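Beta-galactosidase/beta-glucuronidase (Faecalibacterium prausnitzii L2-6, PDB 6MVF) probably hydrolyses beta-glucuronides as a family 2 glycoside hydrolase of a human gut bacterium, and binds flavin mononucleotide. Local coordinates at residues A[606-612]-A[635-641]; A[595-601]-A[624-630]. All coordinates share one frame; numbering follows the deposited sequence.

Interaction 1: residues A[606-612]-A[635-641]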
loop_
_atom_site.group_PDB
_atom_site.type_symbol
_atom_site.label_atom_id
_atom_site.label_comp_id
_atom_site.label_asym_id
_atom_site.label_seq_id
_atom_site.Cartn_x
_atom_site.Cartn_y
_atom_site.Cartn_z
ATOM N N THR A 606 10.200 0.320 41.952
ATOM C CA THR A 606 9.245 -0.003 42.996
ATOM C C THR A 606 8.082 -0.749 42.377
ATOM O O THR A 606 7.501 -0.289 41.390
ATOM C CB THR A 606 8.761 1.240 43.729
ATOM O OG1 THR A 606 9.891 1.884 44.345
ATOM C CG2 THR A 606 7.757 0.846 44.812
ATOM N N VAL A 607 7.774 -1.912 42.952
ATOM C CA VAL A 607 6.731 -2.804 42.481
ATOM C C VAL A 607 5.839 -3.105 43.671
ATOM O O VAL A 607 6.334 -3.410 44.765
ATOM C CB VAL A 607 7.312 -4.104 41.878
ATOM C CG1 VAL A 607 6.225 -5.200 41.725
ATOM C CG2 VAL A 607 8.000 -3.823 40.538
ATOM N N THR A 608 4.531 -2.989 43.469
ATOM C CA THR A 608 3.543 -3.454 44.432
ATOM C C THR A 608 2.804 -4.625 43.818
ATOM O O THR A 608 2.308 -4.516 42.698
ATOM C CB THR A 608 2.558 -2.348 44.825
ATOM O OG1 THR A 608 3.213 -1.412 45.686
ATOM C CG2 THR A 608 1.375 -2.926 45.564
ATOM N N LEU A 609 2.744 -5.742 44.546
ATOM C CA LEU A 609 2.072 -6.948 44.086
ATOM C C LEU A 609 0.701 -7.088 44.737
ATOM O O LEU A 609 0.532 -6.817 45.927
ATOM C CB LEU A 609 2.912 -8.191 44.386
ATOM C CG LEU A 609 2.384 -9.439 43.669
ATOM C CD1 LEU A 609 2.334 -9.235 42.121
ATOM C CD2 LEU A 609 3.205 -10.658 44.058
ATOM N N TYR A 610 -0.275 -7.530 43.954
ATOM C CA TYR A 610 -1.613 -7.790 44.458
ATOM C C TYR A 610 -2.036 -9.215 44.135
ATOM O O TYR A 610 -1.702 -9.756 43.075
ATOM C CB TYR A 610 -2.640 -6.829 43.861
ATOM C CG TYR A 610 -2.463 -5.399 44.264
ATOM C CD1 TYR A 610 -1.759 -4.507 43.451
ATOM C CD2 TYR A 610 -3.014 -4.926 45.447
ATOM C CE1 TYR A 610 -1.596 -3.186 43.813
ATOM C CE2 TYR A 610 -2.855 -3.604 45.824
ATOM C CZ TYR A 610 -2.145 -2.741 45.001
ATOM O OH TYR A 610 -2.005 -1.435 45.378
ATOM N N CYS A 611 -2.800 -9.801 45.056
ATOM C CA CYS A 611 -3.332 -11.150 44.908
ATOM C C CYS A 611 -4.830 -11.097 45.193
ATOM O O CYS A 611 -5.237 -10.869 46.336
ATOM C CB CYS A 611 -2.629 -12.120 45.850
ATOM S SG CYS A 611 -2.936 -13.841 45.443
ATOM N N ASN A 612 -5.642 -11.288 44.150
ATOM C CA ASN A 612 -7.095 -11.118 44.212
ATOM C C ASN A 612 -7.471 -9.794 44.876
ATOM O O ASN A 612 -8.350 -9.730 45.740
ATOM C CB ASN A 612 -7.759 -12.299 44.917
ATOM C CG ASN A 612 -7.651 -13.580 44.114
ATOM O OD1 ASN A 612 -7.598 -13.545 42.871
ATOM N ND2 ASN A 612 -7.608 -14.720 44.813
ATOM N N PHE A 635 -8.403 -20.049 41.963
ATOM C CA PHE A 635 -7.677 -19.203 41.025
ATOM C C PHE A 635 -7.321 -17.870 41.665
ATOM O O PHE A 635 -8.043 -17.360 42.523
ATOM C CB PHE A 635 -8.496 -18.987 39.751
ATOM C CG PHE A 635 -8.553 -20.196 38.882
ATOM C CD1 PHE A 635 -7.441 -20.589 38.155
ATOM C CD2 PHE A 635 -9.710 -20.963 38.810
ATOM C CE1 PHE A 635 -7.475 -21.720 37.360
ATOM C CE2 PHE A 635 -9.761 -22.097 38.028
ATOM C CZ PHE A 635 -8.638 -22.478 37.298
ATOM N N ASN A 636 -6.181 -17.315 41.245
ATOM C CA ASN A 636 -5.623 -16.107 41.842
ATOM C C ASN A 636 -5.232 -15.143 40.744
ATOM O O ASN A 636 -4.483 -15.510 39.837
ATOM C CB ASN A 636 -4.391 -16.409 42.699
ATOM C CG ASN A 636 -4.709 -17.288 43.900
ATOM O OD1 ASN A 636 -4.903 -16.798 45.013
ATOM N ND2 ASN A 636 -4.760 -18.589 43.676
ATOM N N VAL A 637 -5.712 -13.914 40.839
ATOM C CA VAL A 637 -5.252 -12.840 39.972
ATOM C C VAL A 637 -4.012 -12.220 40.609
ATOM O O VAL A 637 -4.081 -11.683 41.717
ATOM C CB VAL A 637 -6.351 -11.786 39.763
ATOM C CG1 VAL A 637 -5.776 -10.538 39.081
ATOM C CG2 VAL A 637 -7.483 -12.371 38.958
ATOM N N LEU A 638 -2.875 -12.294 39.918
ATOM C CA LEU A 638 -1.658 -11.624 40.358
ATOM C C LEU A 638 -1.476 -10.373 39.508
ATOM O O LEU A 638 -1.388 -10.454 38.276
ATOM C CB LEU A 638 -0.436 -12.539 40.266
ATOM C CG LEU A 638 -0.210 -13.621 41.343
ATOM C CD1 LEU A 638 -0.054 -13.006 42.706
ATOM C CD2 LEU A 638 -1.343 -14.614 41.359
ATOM N N MET A 639 -1.465 -9.218 40.164
ATOM C CA MET A 639 -1.276 -7.948 39.486
ATOM C C MET A 639 -0.081 -7.225 40.086
ATOM O O MET A 639 -0.049 -6.967 41.294
ATOM C CB MET A 639 -2.528 -7.073 39.577
ATOM C CG MET A 639 -2.336 -5.767 38.825
ATOM S SD MET A 639 -3.804 -4.762 38.787
ATOM C CE MET A 639 -3.996 -4.306 40.507
ATOM N N ALA A 640 0.896 -6.902 39.243
ATOM C CA ALA A 640 2.067 -6.141 39.654
ATOM C C ALA A 640 1.944 -4.729 39.097
ATOM O O ALA A 640 1.741 -4.546 37.892
ATOM C CB ALA A 640 3.361 -6.808 39.196
ATOM N N VAL A 641 2.034 -3.741 39.989
ATOM C CA VAL A 641 1.907 -2.328 39.666
ATOM C C VAL A 641 3.281 -1.699 39.843
ATOM O O VAL A 641 3.778 -1.565 40.968
ATOM C CB VAL A 641 0.866 -1.630 40.550
ATOM C CG1 VAL A 641 0.836 -0.148 40.241
ATOM C CG2 VAL A 641 -0.503 -2.246 40.338
#
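T608 with V641 and Y610 with M639 are the hydrogen-bonded pairs of two adjacent antiparallel strands; the axes of these short segments approach to 4.6 Å with 160° between their N-to-C directions. L609 with A640 and C611 with L638 form the non-hydrogen-bonded pairs in the same register. At N612 the chain leaves the strand, yet the pairing runs one step further: N612 N donates to V637 O, and a side chain supplies the return bond, N612 OD1 accepting V637 N at 2.8 Å. That bond is nearly straight at the hydrogen (173°), though the donor sits above the amide plane. N612 ND2 is hydrogen-bonded to D632, so both ends of the amide are held. The amide of N636 lies almost parallel to it, and D632 N bonds to N636 OD1.

On the face of T608, Y610, M639 and V641, the M639 chain runs alongside Y610 in the same direction. Its bend at the thioether (chi3 67°) brings M639 CE to 3.7 Å from Y610 CD1. V641 CG2 meets the ring at its edge, near the ring plane, 3.8 Å from Y610 CE1. M639 and V637 also pack on P241 and Y239 of the second subunit.

The face of V607, L609, C611, L638 and A640 is largely apolar. A640 CB lies 3.9 Å from L609 CD1 and 4.1 Å from V607 CG1; further along, L638 CD1 is 4.2 Å from L609 CD2 and 4.1 Å from C611 SG. V607 and L609 reach on to strands 596-602 and 624-629. Two inner strands of one sheet, with one face turned to a second sheet, are characteristic of a beta sandwich, here consistent with an immunoglobulin-like accessory domain.

Interaction 2: residues A[595-601]-A[624-630]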
loop_
_atom_site.group_PDB
_atom_site.type_symbol
_atom_site.label_atom_id
_atom_site.label_comp_id
_atom_site.label_asym_id
_atom_site.label_seq_id
_atom_site.Cartn_x
_atom_site.Cartn_y
_atom_site.Cartn_z
ATOM N N THR A 595 2.945 -21.272 50.511
ATOM C CA THR A 595 3.293 -20.059 49.787
ATOM C C THR A 595 4.083 -20.430 48.540
ATOM O O THR A 595 4.701 -21.494 48.451
ATOM C CB THR A 595 4.126 -19.074 50.624
ATOM O OG1 THR A 595 5.439 -19.614 50.822
ATOM C CG2 THR A 595 3.460 -18.786 51.976
ATOM N N THR A 596 4.059 -19.525 47.569
ATOM C CA THR A 596 4.849 -19.662 46.356
ATOM C C THR A 596 5.522 -18.328 46.064
ATOM O O THR A 596 5.003 -17.262 46.415
ATOM C CB THR A 596 3.973 -20.125 45.169
ATOM O OG1 THR A 596 4.782 -20.281 44.002
ATOM C CG2 THR A 596 2.849 -19.122 44.890
ATOM N N GLU A 597 6.692 -18.384 45.437
ATOM C CA GLU A 597 7.398 -17.162 45.064
ATOM C C GLU A 597 6.893 -16.645 43.718
ATOM O O GLU A 597 6.946 -17.356 42.702
ATOM C CB GLU A 597 8.906 -17.369 45.008
ATOM C CG GLU A 597 9.629 -16.165 44.392
ATOM C CD GLU A 597 11.150 -16.325 44.345
ATOM O OE1 GLU A 597 11.696 -16.429 43.221
ATOM O OE2 GLU A 597 11.789 -16.353 45.427
ATOM N N VAL A 598 6.417 -15.403 43.715
ATOM C CA VAL A 598 5.994 -14.707 42.507
ATOM C C VAL A 598 7.066 -13.676 42.186
ATOM O O VAL A 598 7.237 -12.699 42.921
ATOM C CB VAL A 598 4.620 -14.049 42.678
ATOM C CG1 VAL A 598 4.283 -13.245 41.472
ATOM C CG2 VAL A 598 3.542 -15.110 42.961
ATOM N N LYS A 599 7.805 -13.892 41.110
ATOM C CA LYS A 599 8.906 -13.008 40.770
ATOM C C LYS A 599 8.458 -11.989 39.732
ATOM O O LYS A 599 7.706 -12.322 38.813
ATOM C CB LYS A 599 10.088 -13.808 40.245
ATOM C CG LYS A 599 11.412 -13.103 40.382
ATOM C CD LYS A 599 12.471 -13.850 39.615
ATOM C CE LYS A 599 12.353 -15.343 39.804
ATOM N NZ LYS A 599 13.720 -15.917 39.932
ATOM N N VAL A 600 8.906 -10.740 39.896
ATOM C CA VAL A 600 8.618 -9.662 38.956
ATOM C C VAL A 600 9.927 -9.052 38.462
ATOM O O VAL A 600 10.850 -8.789 39.243
ATOM C CB VAL A 600 7.706 -8.573 39.566
ATOM C CG1 VAL A 600 7.428 -7.516 38.540
ATOM C CG2 VAL A 600 6.407 -9.166 40.042
ATOM N N TYR A 601 10.000 -8.836 37.151
ATOM C CA TYR A 601 11.060 -8.068 36.512
ATOM C C TYR A 601 10.514 -6.710 36.087
ATOM O O TYR A 601 9.403 -6.621 35.556
ATOM C CB TYR A 601 11.597 -8.806 35.290
ATOM C CG TYR A 601 12.051 -10.205 35.588
ATOM C CD1 TYR A 601 12.830 -10.471 36.706
ATOM C CD2 TYR A 601 11.697 -11.265 34.764
ATOM C CE1 TYR A 601 13.266 -11.742 36.988
ATOM C CE2 TYR A 601 12.122 -12.559 35.046
ATOM C CZ TYR A 601 12.910 -12.780 36.164
ATOM O OH TYR A 601 13.358 -14.044 36.467
ATOM N N VAL A 624 15.017 -7.074 39.741
ATOM C CA VAL A 624 14.412 -8.332 40.156
ATOM C C VAL A 624 13.720 -8.135 41.499
ATOM O O VAL A 624 14.315 -7.604 42.440
ATOM C CB VAL A 624 15.462 -9.450 40.231
ATOM C CG1 VAL A 624 14.832 -10.747 40.657
ATOM C CG2 VAL A 624 16.150 -9.604 38.879
ATOM N N PHE A 625 12.459 -8.562 41.580
ATOM C CA PHE A 625 11.620 -8.456 42.769
ATOM C C PHE A 625 11.051 -9.836 43.075
ATOM O O PHE A 625 10.515 -10.492 42.179
ATOM C CB PHE A 625 10.464 -7.473 42.547
ATOM C CG PHE A 625 10.893 -6.112 42.078
ATOM C CD1 PHE A 625 11.246 -5.898 40.769
ATOM C CD2 PHE A 625 10.910 -5.031 42.957
ATOM C CE1 PHE A 625 11.641 -4.636 40.344
ATOM C CE2 PHE A 625 11.300 -3.777 42.539
ATOM C CZ PHE A 625 11.665 -3.576 41.236
ATOM N N LYS A 626 11.154 -10.287 44.324
ATOM C CA LYS A 626 10.613 -11.586 44.710
ATOM C C LYS A 626 9.622 -11.408 45.855
ATOM O O LYS A 626 9.939 -10.779 46.866
ATOM C CB LYS A 626 11.740 -12.549 45.097
ATOM C CG LYS A 626 12.842 -12.631 44.049
ATOM C CD LYS A 626 14.048 -13.462 44.517
ATOM C CE LYS A 626 15.295 -13.088 43.707
ATOM N NZ LYS A 626 16.170 -14.246 43.327
ATOM N N PHE A 627 8.420 -11.946 45.689
ATOM C CA PHE A 627 7.372 -11.864 46.702
ATOM C C PHE A 627 6.975 -13.269 47.134
ATOM O O PHE A 627 6.887 -14.183 46.305
ATOM C CB PHE A 627 6.124 -11.133 46.174
ATOM C CG PHE A 627 6.377 -9.734 45.705
ATOM C CD1 PHE A 627 6.902 -9.496 44.436
ATOM C CD2 PHE A 627 6.074 -8.651 46.523
ATOM C CE1 PHE A 627 7.128 -8.207 43.984
ATOM C CE2 PHE A 627 6.295 -7.349 46.083
ATOM C CZ PHE A 627 6.817 -7.128 44.805
ATOM N N ASP A 628 6.743 -13.451 48.426
ATOM C CA ASP A 628 6.221 -14.712 48.937
ATOM C C ASP A 628 4.721 -14.556 49.087
ATOM O O ASP A 628 4.259 -13.718 49.870
ATOM C CB ASP A 628 6.858 -15.094 50.270
ATOM C CG ASP A 628 8.075 -15.977 50.093
ATOM O OD1 ASP A 628 7.905 -17.104 49.553
ATOM O OD2 ASP A 628 9.195 -15.534 50.471
ATOM N N VAL A 629 3.963 -15.346 48.339
ATOM C CA VAL A 629 2.524 -15.141 48.228
ATOM C C VAL A 629 1.799 -16.373 48.742
ATOM O O VAL A 629 2.076 -17.493 48.299
ATOM C CB VAL A 629 2.110 -14.824 46.780
ATOM C CG1 VAL A 629 0.595 -14.558 46.717
ATOM C CG2 VAL A 629 2.953 -13.638 46.208
ATOM N N ALA A 630 0.877 -16.161 49.680
ATOM C CA ALA A 630 -0.069 -17.198 50.106
ATOM C C ALA A 630 -1.269 -17.127 49.179
ATOM O O ALA A 630 -2.197 -16.344 49.387
ATOM C CB ALA A 630 -0.489 -17.007 51.556
#
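F625 O takes the N-H of V600 at 2.8 Å, almost straight at the hydrogen (170°), and the CA-H of K599 also points at it. The reciprocal bond, F625 N to V600 O, arrives nearly along the C=O axis, and V600 O lies at the edge of the F625 ring. V598 O is placed in the same way at the edge of F627. V598 with F627 and T596 with V629 complete the antiparallel hydrogen-bonded pairs.

The face of V598, V600, F625, F627 and V629 is mostly apolar, T596 at its end being the polar exception, with OG1 bonded to R591. V598 CG2 meets V629 CG2 at 3.6 Å, and V600 CG2 approaches F627 CE1 at 4.1 Å. V607 and L609 cover the phenylalanines from the facing sheet.

On the other face K599 and K626 run side by side, with K599 NZ and K626 NZ 4.5 Å apart. K599 CG, opposite its backbone N (chi1 -157°), sits against F625 O and K626 CG; a bend at chi3 (-42°) turns the rest. E515 of helix 507-522 probably offsets much of their charge through a salt bridge to K599 and a long, weak pairing with K626; it also accepts a hydrogen bond from Y601 OH, and E597 makes a long salt bridge to K599. V624 fits beside this group, its CG2 4.1 Å from Y601 CE1 and its CG1 4.0 Å from K599 CD. A serine here would probably lose both methyl contacts and leave a gap between the Y601 ring and the K599 chain. Edge strand 624-629 beside strand 596-602 makes an amphipathic layer of a beta sandwich, with a catalytic-domain helix against its outer face.

Overall arrangement
Interactions 1 and 2 lie in facing sheets of one small domain at the C-terminal end of the modelled chain, their centres about 10 Å apart. Along the chain the segments alternate: 595-601, 606-612, 624-630, 635-641. The chain thus passes from one sheet to the other after strand 596-602, returns for strand 624-629 and crosses again to strand 635-641. The layers meet where L609 CD2 packs on F627 CB at 3.6 Å and V607 CG2 on F625 CE1 at 3.7 Å, forming a shared hydrophobic interior. Outside it, interaction 2 faces helix 507-522 and interaction 1 the second subunit. The domain therefore bridges barrel and neighbouring chain, away from the flavin site.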